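Local structure of Alpha/beta fold hydrolase (Pseudomonas aeruginosa, 6I8W) at residues V154-M166 with Y236-T250. The protein is a membrane phospholipase A and virulence factor of the alpha/beta hydrolase family that degrades membrane phospholipids. Residues are numbered along the deposited sequence; the frame is centred on the assembly and turned at random. Where two conformers were deposited one is given.
Sequences VLSLALIDNAGVM and YIPLEPELPKIEAPT
L239 O accepts two backbone N-H groups, those of E242 and L243, while L239 N donates across the contact to G164 O at 2.8 Å, in the carbonyl plane. Two residues past G164, the contact gains a second bond: M166 N donates to E240 OE2 at 2.9 Å on its syn lone pair, the N-H...O angle 164°. E240 gets there by bending: its CG lies beside the backbone N, and a turn at chi2 (89°) folds the carboxylate back across V165, so that OE2 sits 3.2 Å from V165 CA. V165 CG1 meanwhile rests on L239 CB and, more loosely, L243 CD1, with M269 of helix 265-269 also against V165 and L243. L239 lays CD1 over the loop, 3.5 Å from A163 O, close to where N162 ND2 turns back onto that same oxygen. The backbone of G164 turns with a positive phi that suits glycine, and, separately, L239 CD1 packs where a side chain would be.

At the other end, L157 N donates to P249 O (2.9 Å), and T250 CA-H points at L157 O, 3.2 Å from CA to O; this is where strand 250-255 joins strand 154-160 in parallel. L157 and T250 lie side by side on one face, L157 CD2 touching T250 CG2 and, at about a right angle, I246 CD1 (3.8 Å). Beside them A248 CB fits against V154 O, while S156 OG turns to H132 on the neighbouring strand.

The loop ahead of strand 250-255 is thus held at two places: to strand 154-160 of the central sheet, by main-chain pairing and apolar packing, and to the loop that follows that strand, by two backbone N-H bonds, one to a carboxylate. The negative charge of E240 is probably steadied in part by the M166 amide.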
ATOM      1  N   VAL A 154      17.571   8.875  -2.572  1.00 39.89           N
ATOM      2  CA  VAL A 154      16.701   8.611  -1.435  1.00 35.19           C
ATOM      3  C   VAL A 154      17.176   9.316  -0.166  1.00 40.77           C
ATOM      4  O   VAL A 154      18.241   9.017   0.370  1.00 43.68           O
ATOM      5  CB  VAL A 154      16.584   7.102  -1.183  1.00 39.78           C
ATOM      6  CG1 VAL A 154      15.669   6.829   0.004  1.00 35.78           C
ATOM      7  CG2 VAL A 154      16.047   6.394  -2.448  1.00 37.60           C
ATOM      8  N   LEU A 155      16.361  10.247   0.309  1.00 38.15           N
ATOM      9  CA  LEU A 155      16.696  11.054   1.476  1.00 39.76           C
ATOM     10  C   LEU A 155      16.392  10.326   2.783  1.00 36.00           C
ATOM     11  O   LEU A 155      17.057  10.543   3.790  1.00 37.44           O
ATOM     12  CB  LEU A 155      15.940  12.380   1.433  1.00 37.84           C
ATOM     13  CG  LEU A 155      16.187  13.237   0.198  1.00 39.91           C
ATOM     14  CD1 LEU A 155      15.188  14.380   0.165  1.00 37.97           C
ATOM     15  CD2 LEU A 155      17.630  13.759   0.165  1.00 42.53           C
ATOM     16  N   SER A 156      15.356   9.499   2.781  1.00 31.61           N
ATOM     17  CA  SER A 156      15.063   8.656   3.934  1.00 31.83           C
ATOM     18  C   SER A 156      14.141   7.534   3.495  1.00 36.79           C
ATOM     19  O   SER A 156      13.508   7.614   2.443  1.00 35.03           O
ATOM     20  CB  SER A 156      14.425   9.449   5.081  1.00 33.62           C
ATOM     21  OG  SER A 156      13.063   9.762   4.802  1.00 33.87           O
ATOM     22  N   LEU A 157      14.070   6.497   4.319  1.00 36.31           N
ATOM     23  CA  LEU A 157      13.296   5.307   4.008  1.00 34.47           C
ATOM     24  C   LEU A 157      12.495   4.904   5.232  1.00 34.48           C
ATOM     25  O   LEU A 157      13.031   4.834   6.333  1.00 34.33           O
ATOM     26  CB  LEU A 157      14.220   4.174   3.579  1.00 30.67           C
ATOM     27  CG  LEU A 157      13.594   2.787   3.427  1.00 28.36           C
ATOM     28  CD1 LEU A 157      12.598   2.779   2.259  1.00 25.26           C
ATOM     29  CD2 LEU A 157      14.700   1.749   3.220  1.00 31.55           C
ATOM     30  N   ALA A 158      11.207   4.661   5.047  1.00 32.94           N
ATOM     31  CA  ALA A 158      10.373   4.171   6.130  1.00 30.56           C
ATOM     32  C   ALA A 158       9.781   2.847   5.686  1.00 33.89           C
ATOM     33  O   ALA A 158       9.075   2.765   4.671  1.00 29.28           O
ATOM     34  CB  ALA A 158       9.261   5.186   6.497  1.00 24.65           C
ATOM     35  N   LEU A 159      10.094   1.815   6.449  1.00 29.23           N
ATOM     36  CA  LEU A 159       9.615   0.475   6.169  1.00 31.75           C
ATOM     37  C   LEU A 159       8.528   0.192   7.177  1.00 31.27           C
ATOM     38  O   LEU A 159       8.795   0.030   8.359  1.00 30.10           O
ATOM     39  CB  LEU A 159      10.758  -0.546   6.257  1.00 32.84           C
ATOM     40  CG  LEU A 159      11.872  -0.312   5.237  1.00 36.84           C
ATOM     41  CD1 LEU A 159      13.041  -1.300   5.433  1.00 35.21           C
ATOM     42  CD2 LEU A 159      11.296  -0.432   3.817  1.00 31.31           C
ATOM     43  N   ILE A 160       7.291   0.176   6.705  1.00 28.68           N
ATOM     44  CA  ILE A 160       6.161   0.003   7.594  1.00 29.60           C
ATOM     45  C   ILE A 160       5.649  -1.424   7.450  1.00 34.34           C
ATOM     46  O   ILE A 160       4.923  -1.727   6.500  1.00 30.23           O
ATOM     47  CB  ILE A 160       5.056   1.041   7.275  1.00 30.98           C
ATOM     48  CG1 ILE A 160       5.640   2.463   7.431  1.00 29.23           C
ATOM     49  CG2 ILE A 160       3.821   0.834   8.180  1.00 29.20           C
ATOM     50  CD1 ILE A 160       4.703   3.590   7.001  1.00 33.10           C
ATOM     51  N   ASP A 161       6.043  -2.295   8.378  1.00 29.77           N
ATOM     52  CA  ASP A 161       5.679  -3.709   8.288  1.00 32.60           C
ATOM     53  C   ASP A 161       6.020  -4.261   6.901  1.00 35.66           C
ATOM     54  O   ASP A 161       5.163  -4.822   6.225  1.00 35.33           O
ATOM     55  CB  ASP A 161       4.178  -3.901   8.578  1.00 29.13           C
ATOM     56  CG  ASP A 161       3.768  -3.332   9.934  1.00 33.59           C
ATOM     57  OD1 ASP A 161       3.828  -2.089  10.091  1.00 32.57           O
ATOM     58  OD2 ASP A 161       3.381  -4.113  10.839  1.00 32.48           O
ATOM     59  N   ASN A 162       7.265  -4.086   6.477  1.00 34.63           N
ATOM     60  CA  ASN A 162       7.685  -4.491   5.135  1.00 36.77           C
ATOM     61  C   ASN A 162       7.886  -5.993   4.999  1.00 38.30           C
ATOM     62  O   ASN A 162       8.266  -6.649   5.960  1.00 33.90           O
ATOM     63  CB  ASN A 162       8.991  -3.796   4.763  1.00 32.01           C
ATOM     64  CG  ASN A 162      10.128  -4.183   5.687  1.00 37.47           C
ATOM     65  OD1 ASN A 162      10.161  -3.785   6.853  1.00 35.86           O
ATOM     66  ND2 ASN A 162      11.075  -4.950   5.171  1.00 36.76           N
ATOM     67  N   ALA A 163       7.665  -6.514   3.797  1.00 39.32           N
ATOM     68  CA  ALA A 163       8.081  -7.871   3.455  1.00 41.83           C
ATOM     69  C   ALA A 163       9.561  -7.864   3.095  1.00 42.34           C
ATOM     70  O   ALA A 163      10.148  -6.798   2.920  1.00 38.82           O
ATOM     71  CB  ALA A 163       7.234  -8.425   2.291  1.00 37.24           C
ATOM     72  N   GLY A 164      10.168  -9.043   2.976  1.00 47.52           N
ATOM     73  CA  GLY A 164      11.533  -9.122   2.487  1.00 42.66           C
ATOM     74  C   GLY A 164      12.586  -9.741   3.396  1.00 46.11           C
ATOM     75  O   GLY A 164      13.719  -9.953   2.963  1.00 48.33           O
ATOM     76  N   VAL A 165      12.241 -10.033   4.649  1.00 41.72           N
ATOM     77  CA  VAL A 165      13.157 -10.794   5.490  1.00 43.77           C
ATOM     78  C   VAL A 165      12.489 -12.033   6.067  1.00 44.13           C
ATOM     79  O   VAL A 165      11.266 -12.149   6.071  1.00 46.66           O
ATOM     80  CB  VAL A 165      13.726  -9.947   6.662  1.00 51.80           C
ATOM     81  CG1 VAL A 165      14.498  -8.755   6.127  1.00 47.03           C
ATOM     82  CG2 VAL A 165      12.606  -9.489   7.584  1.00 46.79           C
ATOM     83  N   MET A 166      13.317 -12.951   6.546  1.00 46.12           N
ATOM     84  CA  MET A 166      12.856 -14.179   7.183  0.62 50.44           C
ATOM     85  C   MET A 166      13.215 -14.163   8.667  1.00 49.53           C
ATOM     86  O   MET A 166      14.331 -14.500   9.034  1.00 55.79           O
ATOM     87  CB  MET A 166      13.468 -15.403   6.492  0.62 54.73           C
ATOM     88  CG  MET A 166      12.783 -15.771   5.174  0.62 58.00           C
ATOM     89  SD  MET A 166      13.619 -17.088   4.246  0.62 73.24           S
ATOM     90  CE  MET A 166      14.921 -16.151   3.443  0.62 49.72           C
ATOM     91  N   TYR A 236      10.980 -14.232  -5.358  1.00 57.94           N
ATOM     92  CA  TYR A 236      11.265 -13.562  -4.094  1.00 54.44           C
ATOM     93  C   TYR A 236      12.698 -13.056  -4.052  1.00 51.36           C
ATOM     94  O   TYR A 236      13.613 -13.766  -4.419  1.00 53.70           O
ATOM     95  CB  TYR A 236      10.999 -14.526  -2.939  1.00 56.57           C
ATOM     96  CG  TYR A 236      11.300 -13.994  -1.555  1.00 57.23           C
ATOM     97  CD1 TYR A 236      10.379 -13.201  -0.887  1.00 50.73           C
ATOM     98  CD2 TYR A 236      12.483 -14.332  -0.895  1.00 52.42           C
ATOM     99  CE1 TYR A 236      10.633 -12.727   0.388  1.00 51.26           C
ATOM    100  CE2 TYR A 236      12.746 -13.864   0.382  1.00 51.78           C
ATOM    101  CZ  TYR A 236      11.812 -13.055   1.015  1.00 52.56           C
ATOM    102  OH  TYR A 236      12.041 -12.585   2.285  1.00 50.50           O
ATOM    103  N   ILE A 237      12.886 -11.818  -3.612  1.00 48.25           N
ATOM    104  CA  ILE A 237      14.227 -11.264  -3.446  1.00 53.51           C
ATOM    105  C   ILE A 237      14.502 -10.979  -1.972  1.00 53.76           C
ATOM    106  O   ILE A 237      13.888 -10.089  -1.385  1.00 54.58           O
ATOM    107  CB  ILE A 237      14.414  -9.964  -4.259  1.00 52.94           C
ATOM    108  CG1 ILE A 237      14.159 -10.219  -5.751  1.00 57.68           C
ATOM    109  CG2 ILE A 237      15.797  -9.384  -4.027  1.00 48.85           C
ATOM    110  CD1 ILE A 237      14.195  -8.957  -6.605  1.00 51.84           C
ATOM    111  N   PRO A 238      15.418 -11.747  -1.365  1.00 52.34           N
ATOM    112  CA  PRO A 238      15.758 -11.515   0.043  1.00 52.34           C
ATOM    113  C   PRO A 238      16.357 -10.132   0.259  1.00 47.28           C
ATOM    114  O   PRO A 238      17.204  -9.699  -0.521  1.00 51.25           O
ATOM    115  CB  PRO A 238      16.781 -12.612   0.346  1.00 55.62           C
ATOM    116  CG  PRO A 238      17.310 -13.035  -0.995  1.00 59.08           C
ATOM    117  CD  PRO A 238      16.183 -12.862  -1.955  1.00 52.71           C
ATOM    118  N   LEU A 239      15.917  -9.438   1.301  1.00 50.32           N
ATOM    119  CA  LEU A 239      16.468  -8.130   1.623  1.00 46.06           C
ATOM    120  C   LEU A 239      17.762  -8.186   2.438  1.00 53.47           C
ATOM    121  O   LEU A 239      18.536  -7.226   2.434  1.00 54.73           O
ATOM    122  CB  LEU A 239      15.450  -7.301   2.396  1.00 42.72           C
ATOM    123  CG  LEU A 239      14.323  -6.680   1.582  1.00 42.33           C
ATOM    124  CD1 LEU A 239      13.443  -5.861   2.506  1.00 34.73           C
ATOM    125  CD2 LEU A 239      14.897  -5.820   0.460  1.00 40.34           C
ATOM    126  N   GLU A 240      17.983  -9.290   3.152  1.00 53.06           N
ATOM    127  CA  GLU A 240      19.132  -9.389   4.054  1.00 52.29           C
ATOM    128  C   GLU A 240      20.466  -9.010   3.378  1.00 55.37           C
ATOM    129  O   GLU A 240      21.257  -8.286   3.971  1.00 55.78           O
ATOM    130  CB  GLU A 240      19.221 -10.789   4.673  1.00 62.63           C
ATOM    131  CG  GLU A 240      18.148 -11.081   5.721  1.00 62.61           C
ATOM    132  CD  GLU A 240      16.867 -11.669   5.129  1.00 64.02           C
ATOM    133  OE1 GLU A 240      16.686 -11.621   3.889  1.00 62.10           O
ATOM    134  OE2 GLU A 240      16.044 -12.195   5.910  1.00 59.17           O
ATOM    135  N   PRO A 241      20.721  -9.482   2.137  1.00 56.94           N
ATOM    136  CA  PRO A 241      21.971  -9.025   1.508  1.00 60.62           C
ATOM    137  C   PRO A 241      21.934  -7.578   0.982  1.00 58.07           C
ATOM    138  O   PRO A 241      22.978  -7.060   0.597  1.00 60.86           O
ATOM    139  CB  PRO A 241      22.154 -10.001   0.334  1.00 64.54           C
ATOM    140  CG  PRO A 241      21.199 -11.134   0.589  1.00 63.99           C
ATOM    141  CD  PRO A 241      20.052 -10.502   1.308  1.00 54.71           C
ATOM    142  N   GLU A 242      20.761  -6.954   0.920  1.00 50.64           N
ATOM    143  CA  GLU A 242      20.636  -5.634   0.298  1.00 53.72           C
ATOM    144  C   GLU A 242      20.640  -4.478   1.298  1.00 52.27           C
ATOM    145  O   GLU A 242      21.143  -3.393   0.999  1.00 52.41           O
ATOM    146  CB  GLU A 242      19.355  -5.562  -0.558  1.00 53.74           C
ATOM    147  CG  GLU A 242      19.161  -6.739  -1.544  1.00 54.42           C
ATOM    148  CD  GLU A 242      20.358  -6.963  -2.462  1.00 67.36           C
ATOM    149  OE1 GLU A 242      20.998  -5.967  -2.861  1.00 70.86           O
ATOM    150  OE2 GLU A 242      20.641  -8.139  -2.807  1.00 64.89           O
ATOM    151  N   LEU A 243      20.070  -4.708   2.478  1.00 48.46           N
ATOM    152  CA  LEU A 243      19.967  -3.661   3.498  1.00 48.35           C
ATOM    153  C   LEU A 243      21.293  -2.954   3.826  1.00 53.12           C
ATOM    154  O   LEU A 243      21.292  -1.739   3.996  1.00 49.64           O
ATOM    155  CB  LEU A 243      19.363  -4.239   4.778  1.00 50.04           C
ATOM    156  CG  LEU A 243      17.937  -4.754   4.627  1.00 53.11           C
ATOM    157  CD1 LEU A 243      17.472  -5.440   5.887  1.00 56.60           C
ATOM    158  CD2 LEU A 243      17.023  -3.595   4.289  1.00 48.99           C
ATOM    159  N   PRO A 244      22.427  -3.693   3.905  1.00 55.97           N
ATOM    160  CA  PRO A 244      23.671  -2.961   4.195  1.00 57.29           C
ATOM    161  C   PRO A 244      24.083  -1.955   3.111  1.00 56.22           C
ATOM    162  O   PRO A 244      24.922  -1.105   3.384  1.00 57.69           O
ATOM    163  CB  PRO A 244      24.719  -4.079   4.316  1.00 59.15           C
ATOM    164  CG  PRO A 244      23.944  -5.286   4.705  1.00 60.50           C
ATOM    165  CD  PRO A 244      22.642  -5.152   3.948  1.00 57.44           C
ATOM    166  N   LYS A 245      23.502  -2.041   1.917  1.00 52.77           N
ATOM    167  CA  LYS A 245      23.817  -1.098   0.841  1.00 53.04           C
ATOM    168  C   LYS A 245      23.068   0.227   0.996  1.00 52.93           C
ATOM    169  O   LYS A 245      23.388   1.217   0.342  1.00 56.21           O
ATOM    170  CB  LYS A 245      23.481  -1.706  -0.519  1.00 55.72           C
ATOM    171  CG  LYS A 245      24.270  -2.961  -0.854  1.00 58.29           C
ATOM    172  CD  LYS A 245      23.737  -3.608  -2.126  1.00 64.94           C
ATOM    173  CE  LYS A 245      24.424  -4.938  -2.401  1.00 67.53           C
ATOM    174  NZ  LYS A 245      23.764  -5.659  -3.524  1.00 70.52           N
ATOM    175  N   ILE A 246      22.056   0.240   1.853  1.00 48.93           N
ATOM    176  CA  ILE A 246      21.249   1.440   2.029  1.00 45.42           C
ATOM    177  C   ILE A 246      22.026   2.506   2.807  1.00 51.26           C
ATOM    178  O   ILE A 246      22.556   2.240   3.889  1.00 51.86           O
ATOM    179  CB  ILE A 246      19.927   1.100   2.730  1.00 42.50           C
ATOM    180  CG1 ILE A 246      19.113   0.151   1.846  1.00 37.76           C
ATOM    181  CG2 ILE A 246      19.126   2.372   3.075  1.00 39.37           C
ATOM    182  CD1 ILE A 246      17.803  -0.271   2.448  1.00 39.82           C
ATOM    183  N   GLU A 247      22.100   3.708   2.238  1.00 46.88           N
ATOM    184  CA  GLU A 247      22.802   4.827   2.874  1.00 48.03           C
ATOM    185  C   GLU A 247      21.840   5.724   3.666  1.00 51.07           C
ATOM    186  O   GLU A 247      22.232   6.403   4.619  1.00 49.46           O
ATOM    187  CB  GLU A 247      23.539   5.656   1.819  1.00 49.68           C
ATOM    188  N   ALA A 248      20.569   5.699   3.286  1.00 45.91           N
ATOM    189  CA  ALA A 248      19.579   6.593   3.872  1.00 46.19           C
ATOM    190  C   ALA A 248      19.232   6.208   5.307  1.00 42.56           C
ATOM    191  O   ALA A 248      19.276   5.032   5.652  1.00 42.60           O
ATOM    192  CB  ALA A 248      18.315   6.598   2.998  1.00 36.78           C
ATOM    193  N   PRO A 249      18.883   7.201   6.148  1.00 42.47           N
ATOM    194  CA  PRO A 249      18.274   6.865   7.440  1.00 39.79           C
ATOM    195  C   PRO A 249      17.020   6.034   7.193  1.00 38.34           C
ATOM    196  O   PRO A 249      16.226   6.382   6.313  1.00 31.73           O
ATOM    197  CB  PRO A 249      17.895   8.227   8.050  1.00 43.12           C
ATOM    198  CG  PRO A 249      18.576   9.245   7.226  1.00 52.40           C
ATOM    199  CD  PRO A 249      18.813   8.644   5.865  1.00 44.19           C
ATOM    200  N   THR A 250      16.837   4.973   7.962  1.00 38.46           N
ATOM    201  CA  THR A 250      15.764   4.030   7.703  1.00 39.01           C
ATOM    202  C   THR A 250      14.923   3.818   8.957  1.00 39.00           C
ATOM    203  O   THR A 250      15.428   3.397   9.999  1.00 39.08           O
ATOM    204  CB  THR A 250      16.325   2.672   7.216  1.00 38.92           C
ATOM    205  OG1 THR A 250      17.044   2.870   5.994  1.00 40.78           O
ATOM    206  CG2 THR A 250      15.203   1.667   6.977  1.00 38.84           C
TER